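Local coordinates for sulfonate ABC transporter, periplasmic sulfonate-binding protein SsuA (Methylobacillus flagellatus, PDB 3UIF) that probably captures sulfonates or related sulfur compounds in the periplasm and delivers them to an ABC transporter for uptake, at residues W95-L103 with R257-S265. Residues are numbered along the deposited sequence; the frame is centred on the assembly and turned at random.
Sequences WGTTSNSYL and REYDQDNVS. With GOL (glycerol), chain D.
The carboxylate of E258 joins the connection between the two lobes to the loop that follows helix 252-257, dividing its oxygens between a backbone amide and a phenol. OE1 takes the N-H of N100, with N100 N 2.8 Å from E258 OE1, through the syn lone pair, while Y102 OH donates to E258 OE2 over 2.6 Å and meets that oxygen nearly along its C-O bond. Ring and carboxylate planes stand 69° apart, and OE2 lies at the ring's edge. The glutamate gets there by a bent chain: CG is anti to the backbone N (chi1 161°), and the bend at chi2 brings the carboxylate up to N100. R269 adds a salt bridge to OE1, which probably favours the charged form. Shortening E258 to an alanine would remove the acceptor shared by the N100 amide and the Y102 hydroxyl, and is likely to leave both without that partner and R269 without one of its two carboxylate partners.

Beside this close-knit end, N100 ND2 donates to D262 OD2 at 3.1 Å along a nearly straight line (172°). The acceptor lies in the amide plane, yet the amide reaches it from above the carboxylate. T191 holds the amide's OD1, fixing its rotation, and D262 also pairs with K199 and R269.

Toward W95 the segments part: T97 OG1 comes no nearer V264 than 4.5 Å, at CG1. Here glycerol, probably from the crystallisation liquor, bridges them, with Y259 OH donating to its O3 (2.7 Å) and O3 donating to T97 O (2.7 Å). Its O1 sits over one face of W95. A crossover between two sheet-containing lobes, braced by a loop from the C-terminal helical part, is consistent with the bilobal type II periplasmic-binding-protein fold.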
ATOM      1  N   TRP A  95      -2.638  -6.696   2.870  1.00 35.64           N
ATOM      2  CA  TRP A  95      -3.754  -5.841   3.237  1.00 35.27           C
ATOM      3  C   TRP A  95      -4.666  -5.489   2.072  1.00 36.15           C
ATOM      4  O   TRP A  95      -5.620  -4.722   2.215  1.00 35.60           O
ATOM      5  CB  TRP A  95      -3.265  -4.603   3.986  1.00 35.91           C
ATOM      6  CG  TRP A  95      -2.424  -3.612   3.197  1.00 35.96           C
ATOM      7  CD1 TRP A  95      -2.315  -3.485   1.809  1.00 35.97           C
ATOM      8  CD2 TRP A  95      -1.576  -2.540   3.738  1.00 36.04           C
ATOM      9  NE1 TRP A  95      -1.479  -2.456   1.475  1.00 36.02           N
ATOM     10  CE2 TRP A  95      -1.010  -1.836   2.574  1.00 35.99           C
ATOM     11  CE3 TRP A  95      -1.248  -2.097   5.025  1.00 36.73           C
ATOM     12  CZ2 TRP A  95      -0.139  -0.752   2.713  1.00 36.39           C
ATOM     13  CZ3 TRP A  95      -0.378  -0.999   5.150  1.00 36.77           C
ATOM     14  CH2 TRP A  95       0.161  -0.345   4.015  1.00 36.79           C
ATOM     15  N   GLY A  96      -4.378  -6.057   0.908  1.00 35.54           N
ATOM     16  CA  GLY A  96      -5.137  -5.781  -0.287  1.00 35.50           C
ATOM     17  C   GLY A  96      -4.445  -4.755  -1.159  1.00 36.41           C
ATOM     18  O   GLY A  96      -3.201  -4.722  -1.265  1.00 35.68           O
ATOM     19  N   THR A  97      -5.237  -3.910  -1.798  1.00 35.42           N
ATOM     20  CA  THR A  97      -4.648  -2.921  -2.662  1.00 35.94           C
ATOM     21  C   THR A  97      -4.883  -1.581  -2.057  1.00 35.95           C
ATOM     22  O   THR A  97      -6.016  -1.153  -1.834  1.00 35.67           O
ATOM     23  CB  THR A  97      -5.159  -2.986  -4.109  1.00 36.08           C
ATOM     24  OG1 THR A  97      -6.564  -3.261  -4.105  1.00 36.03           O
ATOM     25  CG2 THR A  97      -4.423  -4.075  -4.884  1.00 36.74           C
ATOM     26  N   THR A  98      -3.788  -0.910  -1.763  1.00 36.13           N
ATOM     27  CA  THR A  98      -3.901   0.275  -0.966  1.00 35.64           C
ATOM     28  C   THR A  98      -4.295   1.528  -1.785  1.00 36.20           C
ATOM     29  O   THR A  98      -5.165   2.284  -1.348  1.00 36.05           O
ATOM     30  CB  THR A  98      -2.708   0.396   0.024  1.00 36.11           C
ATOM     31  OG1 THR A  98      -2.965   1.431   0.978  1.00 36.24           O
ATOM     32  CG2 THR A  98      -1.388   0.619  -0.665  1.00 36.38           C
ATOM     33  N   SER A  99      -3.729   1.701  -2.992  1.00 36.61           N
ATOM     34  CA  SER A  99      -3.968   2.916  -3.780  1.00 36.42           C
ATOM     35  C   SER A  99      -3.972   2.733  -5.292  1.00 37.00           C
ATOM     36  O   SER A  99      -3.158   1.976  -5.843  1.00 37.17           O
ATOM     37  CB  SER A  99      -2.882   3.956  -3.468  1.00 37.08           C
ATOM     38  OG  SER A  99      -2.414   3.833  -2.138  1.00 37.05           O
ATOM     39  N   ASN A 100      -4.852   3.462  -5.969  1.00 37.30           N
ATOM     40  CA  ASN A 100      -4.705   3.669  -7.399  1.00 37.68           C
ATOM     41  C   ASN A 100      -3.668   4.771  -7.673  1.00 38.28           C
ATOM     42  O   ASN A 100      -3.257   5.510  -6.761  1.00 38.37           O
ATOM     43  CB  ASN A 100      -6.051   4.026  -8.056  1.00 37.95           C
ATOM     44  CG  ASN A 100      -7.041   2.874  -8.035  1.00 37.89           C
ATOM     45  OD1 ASN A 100      -6.856   1.850  -8.710  1.00 38.14           O
ATOM     46  ND2 ASN A 100      -8.109   3.038  -7.260  1.00 38.32           N
ATOM     47  N   SER A 101      -3.233   4.868  -8.923  1.00 38.58           N
ATOM     48  CA  SER A 101      -2.442   6.008  -9.361  1.00 39.58           C
ATOM     49  C   SER A 101      -3.155   6.704 -10.485  1.00 40.06           C
ATOM     50  O   SER A 101      -4.046   6.128 -11.101  1.00 40.02           O
ATOM     51  CB  SER A 101      -1.052   5.589  -9.790  1.00 40.51           C
ATOM     52  OG  SER A 101      -0.394   4.965  -8.715  1.00 40.94           O
ATOM     53  N   TYR A 102      -2.762   7.945 -10.744  1.00 41.03           N
ATOM     54  CA  TYR A 102      -3.540   8.849 -11.590  1.00 41.45           C
ATOM     55  C   TYR A 102      -2.618   9.746 -12.404  1.00 42.39           C
ATOM     56  O   TYR A 102      -1.614  10.247 -11.882  1.00 42.97           O
ATOM     57  CB  TYR A 102      -4.437   9.734 -10.707  1.00 41.44           C
ATOM     58  CG  TYR A 102      -5.381   8.981  -9.794  1.00 40.49           C
ATOM     59  CD1 TYR A 102      -4.977   8.525  -8.537  1.00 39.90           C
ATOM     60  CD2 TYR A 102      -6.682   8.722 -10.191  1.00 40.68           C
ATOM     61  CE1 TYR A 102      -5.839   7.831  -7.715  1.00 39.23           C
ATOM     62  CE2 TYR A 102      -7.560   8.024  -9.376  1.00 40.27           C
ATOM     63  CZ  TYR A 102      -7.138   7.589  -8.139  1.00 39.38           C
ATOM     64  OH  TYR A 102      -8.047   6.924  -7.364  1.00 39.05           O
ATOM     65  N   LEU A 103      -2.963   9.956 -13.670  1.00 43.31           N
ATOM     66  CA  LEU A 103      -2.310  10.965 -14.505  1.00 44.71           C
ATOM     67  C   LEU A 103      -3.235  12.152 -14.634  1.00 45.52           C
ATOM     68  O   LEU A 103      -4.398  12.017 -15.036  1.00 45.19           O
ATOM     69  CB  LEU A 103      -1.952  10.409 -15.881  1.00 45.41           C
ATOM     70  CG  LEU A 103      -1.080  11.264 -16.812  1.00 47.34           C
ATOM     71  CD1 LEU A 103       0.299  11.567 -16.238  1.00 47.27           C
ATOM     72  CD2 LEU A 103      -0.943  10.582 -18.165  1.00 48.28           C
ATOM     73  N   ARG A 257     -13.606   8.773  -3.372  1.00 42.40           N
ATOM     74  CA  ARG A 257     -13.426   8.687  -4.817  1.00 42.05           C
ATOM     75  C   ARG A 257     -12.352   7.694  -5.222  1.00 40.82           C
ATOM     76  O   ARG A 257     -12.383   7.147  -6.325  1.00 40.71           O
ATOM     77  CB  ARG A 257     -13.157  10.063  -5.400  1.00 42.58           C
ATOM     78  CG  ARG A 257     -14.454  10.759  -5.707  1.00 44.03           C
ATOM     79  CD  ARG A 257     -14.200  12.151  -6.210  1.00 45.92           C
ATOM     80  NE  ARG A 257     -13.837  13.025  -5.109  1.00 46.35           N
ATOM     81  CZ  ARG A 257     -13.561  14.308  -5.256  1.00 47.37           C
ATOM     82  NH1 ARG A 257     -13.608  14.847  -6.466  1.00 47.82           N
ATOM     83  NH2 ARG A 257     -13.237  15.046  -4.206  1.00 48.06           N
ATOM     84  N   GLU A 258     -11.407   7.469  -4.319  1.00 40.15           N
ATOM     85  CA  GLU A 258     -10.374   6.462  -4.504  1.00 39.08           C
ATOM     86  C   GLU A 258     -10.986   5.072  -4.785  1.00 38.85           C
ATOM     87  O   GLU A 258     -10.406   4.282  -5.538  1.00 38.38           O
ATOM     88  CB  GLU A 258      -9.408   6.461  -3.292  1.00 38.70           C
ATOM     89  CG  GLU A 258      -8.547   5.211  -3.084  1.00 37.55           C
ATOM     90  CD  GLU A 258      -7.558   4.940  -4.214  1.00 37.38           C
ATOM     91  OE1 GLU A 258      -6.940   3.856  -4.216  1.00 37.13           O
ATOM     92  OE2 GLU A 258      -7.374   5.779  -5.110  1.00 37.85           O
ATOM     93  N   TYR A 259     -12.164   4.807  -4.216  1.00 39.31           N
ATOM     94  CA  TYR A 259     -12.858   3.529  -4.400  1.00 39.20           C
ATOM     95  C   TYR A 259     -13.963   3.578  -5.445  1.00 40.30           C
ATOM     96  O   TYR A 259     -14.591   2.580  -5.741  1.00 40.88           O
ATOM     97  CB  TYR A 259     -13.393   3.018  -3.059  1.00 39.24           C
ATOM     98  CG  TYR A 259     -12.265   2.774  -2.102  1.00 38.28           C
ATOM     99  CD1 TYR A 259     -11.605   1.554  -2.091  1.00 37.52           C
ATOM    100  CD2 TYR A 259     -11.800   3.787  -1.260  1.00 38.42           C
ATOM    101  CE1 TYR A 259     -10.546   1.325  -1.245  1.00 37.04           C
ATOM    102  CE2 TYR A 259     -10.727   3.570  -0.416  1.00 37.64           C
ATOM    103  CZ  TYR A 259     -10.105   2.332  -0.410  1.00 37.00           C
ATOM    104  OH  TYR A 259      -9.034   2.084   0.425  1.00 36.50           O
ATOM    105  N   ASP A 260     -14.181   4.741  -6.028  1.00 41.07           N
ATOM    106  CA  ASP A 260     -15.273   4.945  -6.968  1.00 42.68           C
ATOM    107  C   ASP A 260     -14.928   4.400  -8.359  1.00 42.08           C
ATOM    108  O   ASP A 260     -13.830   4.643  -8.869  1.00 41.53           O
ATOM    109  CB  ASP A 260     -15.546   6.431  -7.062  1.00 42.92           C
ATOM    110  CG  ASP A 260     -16.972   6.755  -6.804  1.00 47.39           C
ATOM    111  OD1 ASP A 260     -17.786   6.727  -7.781  1.00 46.27           O
ATOM    112  OD2 ASP A 260     -17.275   7.032  -5.612  1.00 49.31           O
ATOM    113  N   GLN A 261     -15.854   3.660  -8.964  1.00 43.00           N
ATOM    114  CA  GLN A 261     -15.701   3.230 -10.358  1.00 43.40           C
ATOM    115  C   GLN A 261     -14.417   2.419 -10.657  1.00 42.32           C
ATOM    116  O   GLN A 261     -13.939   2.364 -11.791  1.00 42.64           O
ATOM    117  CB  GLN A 261     -15.867   4.419 -11.319  1.00 44.11           C
ATOM    118  CG  GLN A 261     -17.152   5.206 -11.084  1.00 45.36           C
ATOM    119  CD  GLN A 261     -17.529   6.102 -12.248  1.00 47.76           C
ATOM    120  OE1 GLN A 261     -16.883   7.123 -12.499  1.00 46.32           O
ATOM    121  NE2 GLN A 261     -18.599   5.728 -12.969  1.00 51.08           N
ATOM    122  N   ASP A 262     -13.908   1.755  -9.631  1.00 41.44           N
ATOM    123  CA  ASP A 262     -12.698   0.946  -9.716  1.00 40.66           C
ATOM    124  C   ASP A 262     -13.018  -0.434 -10.340  1.00 41.09           C
ATOM    125  O   ASP A 262     -14.146  -0.918 -10.223  1.00 41.97           O
ATOM    126  CB  ASP A 262     -12.124   0.795  -8.297  1.00 39.36           C
ATOM    127  CG  ASP A 262     -10.623   0.472  -8.275  1.00 38.90           C
ATOM    128  OD1 ASP A 262     -10.030   0.041  -9.304  1.00 39.09           O
ATOM    129  OD2 ASP A 262     -10.037   0.631  -7.181  1.00 37.92           O
ATOM    130  N   ASN A 263     -12.049  -1.056 -11.013  1.00 40.57           N
ATOM    131  CA  ASN A 263     -12.257  -2.423 -11.507  1.00 41.79           C
ATOM    132  C   ASN A 263     -12.060  -3.496 -10.425  1.00 41.15           C
ATOM    133  O   ASN A 263     -12.109  -4.694 -10.700  1.00 41.58           O
ATOM    134  CB  ASN A 263     -11.413  -2.725 -12.756  1.00 42.12           C
ATOM    135  CG  ASN A 263      -9.919  -2.596 -12.521  1.00 41.46           C
ATOM    136  OD1 ASN A 263      -9.444  -2.268 -11.426  1.00 40.40           O
ATOM    137  ND2 ASN A 263      -9.168  -2.831 -13.572  1.00 40.50           N
ATOM    138  N   VAL A 264     -11.825  -3.038  -9.201  1.00 39.85           N
ATOM    139  CA  VAL A 264     -11.737  -3.903  -8.030  1.00 39.51           C
ATOM    140  C   VAL A 264     -12.778  -3.439  -7.000  1.00 39.04           C
ATOM    141  O   VAL A 264     -12.773  -2.278  -6.576  1.00 38.75           O
ATOM    142  CB  VAL A 264     -10.315  -3.875  -7.425  1.00 38.26           C
ATOM    143  CG1 VAL A 264     -10.248  -4.757  -6.188  1.00 37.70           C
ATOM    144  CG2 VAL A 264      -9.273  -4.312  -8.457  1.00 38.90           C
ATOM    145  N   SER A 265     -13.680  -4.339  -6.626  1.00 39.72           N
ATOM    146  CA  SER A 265     -14.753  -4.028  -5.685  1.00 40.03           C
ATOM    147  C   SER A 265     -14.227  -3.630  -4.316  1.00 39.03           C
ATOM    148  O   SER A 265     -13.055  -3.820  -4.008  1.00 38.31           O
ATOM    149  CB  SER A 265     -15.687  -5.222  -5.532  1.00 40.53           C
ATOM    150  OG  SER A 265     -15.150  -6.164  -4.641  1.00 40.17           O
TER
HETATM  151  C1  GOL D 503      -6.481  -0.363   2.553  1.00 35.74           C
HETATM  152  O1  GOL D 503      -5.176  -0.666   3.078  1.00 36.34           O
HETATM  153  C2  GOL D 503      -7.107  -1.607   1.924  1.00 35.53           C
HETATM  154  O2  GOL D 503      -6.121  -2.340   1.176  1.00 35.88           O
HETATM  155  C3  GOL D 503      -8.186  -1.143   0.983  1.00 35.61           C
HETATM  156  O3  GOL D 503      -7.628  -0.173   0.103  1.00 35.78           O